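PDB 4YN8: response regulator ChrA from Corynebacterium diphtheriae, which probably binds DNA to regulate transcription, as the response regulator of a haem-sensing two-component system. Local coordinates for residues T53-Q56 with G62-L65. The protein carries 1 engineered substitution. Residues are numbered along the deposited sequence; the frame is centred on the assembly and turned at random.
With MG (magnesium ion), chain F; SO4 (sulfate ion), chain B.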
# COMPACT_ATOMS: atom_id res chain seq x y z
N THR A 53 -11.02 -8.77 -6.63
CA THR A 53 -10.94 -7.33 -6.85
C THR A 53 -9.49 -6.82 -6.93
O THR A 53 -8.65 -7.41 -6.34
CB THR A 53 -11.67 -6.52 -5.74
OG1 THR A 53 -11.73 -5.10 -6.10
CG2 THR A 53 -11.04 -6.62 -4.41
N ASP A 54 -9.34 -5.82 -7.80
CA ASP A 54 -8.28 -4.81 -7.92
C ASP A 54 -8.16 -3.93 -6.68
O ASP A 54 -9.12 -3.82 -5.91
CB ASP A 54 -8.88 -3.87 -9.07
CG ASP A 54 -7.91 -3.13 -9.80
OD1 ASP A 54 -7.09 -3.72 -10.59
OD2 ASP A 54 -8.00 -1.89 -9.71
N ILE A 55 -7.04 -3.20 -6.51
CA ILE A 55 -6.95 -2.18 -5.49
C ILE A 55 -7.37 -0.79 -6.02
O ILE A 55 -8.32 -0.18 -5.50
CB ILE A 55 -5.53 -2.08 -4.88
CG1 ILE A 55 -5.04 -3.42 -4.40
CG2 ILE A 55 -5.48 -0.97 -3.86
CD1 ILE A 55 -3.58 -3.40 -3.97
N GLN A 56 -6.71 -0.31 -7.07
CA GLN A 56 -6.84 1.06 -7.59
C GLN A 56 -8.08 1.29 -8.39
O GLN A 56 -8.09 0.96 -9.53
CB GLN A 56 -5.67 1.31 -8.56
CG GLN A 56 -4.32 1.11 -7.95
CD GLN A 56 -3.22 1.62 -8.85
OE1 GLN A 56 -2.53 0.84 -9.55
NE2 GLN A 56 -3.09 2.93 -8.88
N GLY A 62 -10.60 -1.06 -3.79
CA GLY A 62 -10.64 -2.45 -3.32
C GLY A 62 -10.35 -2.53 -1.82
O GLY A 62 -10.79 -3.50 -1.16
N ILE A 63 -9.60 -1.58 -1.27
CA ILE A 63 -9.35 -1.55 0.19
C ILE A 63 -10.66 -1.26 0.96
O ILE A 63 -11.06 -1.99 1.88
CB ILE A 63 -8.30 -0.49 0.50
CG1 ILE A 63 -6.99 -0.85 -0.19
CG2 ILE A 63 -8.08 -0.33 2.01
CD1 ILE A 63 -6.09 0.35 -0.37
N THR A 64 -11.39 -0.22 0.51
CA THR A 64 -12.64 0.15 1.13
C THR A 64 -13.66 -0.97 0.94
O THR A 64 -14.43 -1.31 1.87
CB THR A 64 -13.17 1.46 0.53
OG1 THR A 64 -12.16 2.44 0.74
CG2 THR A 64 -14.49 1.86 1.16
N LEU A 65 -13.69 -1.54 -0.26
CA LEU A 65 -14.60 -2.66 -0.53
C LEU A 65 -14.36 -3.87 0.38
O LEU A 65 -15.30 -4.52 0.91
CB LEU A 65 -14.49 -3.11 -2.00
CG LEU A 65 -15.26 -4.36 -2.35
CD1 LEU A 65 -16.75 -4.03 -2.19
CD2 LEU A 65 -14.88 -4.83 -3.76
MG MG F . -7.24 -2.29 -12.37
S SO4 B . -3.75 -2.70 -8.66
O1 SO4 B . -3.13 -3.49 -9.74
O2 SO4 B . -2.82 -1.66 -8.24
O3 SO4 B . -5.03 -2.01 -8.98
O4 SO4 B . -4.06 -3.60 -7.46
O HOH W 1 -5.61 -1.53 -11.51
O HOH W 2 -8.77 -1.41 -11.07
O HOH W 3 -6.45 -3.60 -13.75
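At the acidic pocket of the ChrA receiver domain, the loop leaving strand 50-53 is tied to the start of helix 62-72 through Ile-55 and Gly-62. Gly-62 N donates to Ile-55 O over 3.0 Å in an almost straight bond (178°). Gly-62 CA also brings a C-H to Asp-54 O, at 3.3 Å; with no side chain between them, the backbones come close, the CA atoms of Ile-55 and Gly-62 lying 4.3 Å apart. The same Asp-54 oxygen accepts the hydroxyl of Thr-53 on a lone pair in the carbonyl plane; this OG1, swung anti to the backbone N (chi1 -172°), also meets Leu-65 CD2 at 3.9 Å. Farther along the loop, Ile-55 CG2 touches the end of Ile-63, CD1, at 3.8 Å. On the pocket side, Asp-54 OD1 binds magnesium at 2.3 Å, alongside Asp-12 and His-14, and accepts a hydrogen bond from Lys-103. Gln-56 N donates to sulfate O3 at 3.1 Å and Ile-55 N to O4 of that ion, near where a phosphoryl group would probably be held, as in related receiver domains. Thr-53 and Ile-55 pack against strand 77-81, Leu-65 reaches Ile-11 of strand 6-11, and Ile-63 meets Ala-91 and Ala-92 of helix 89-94.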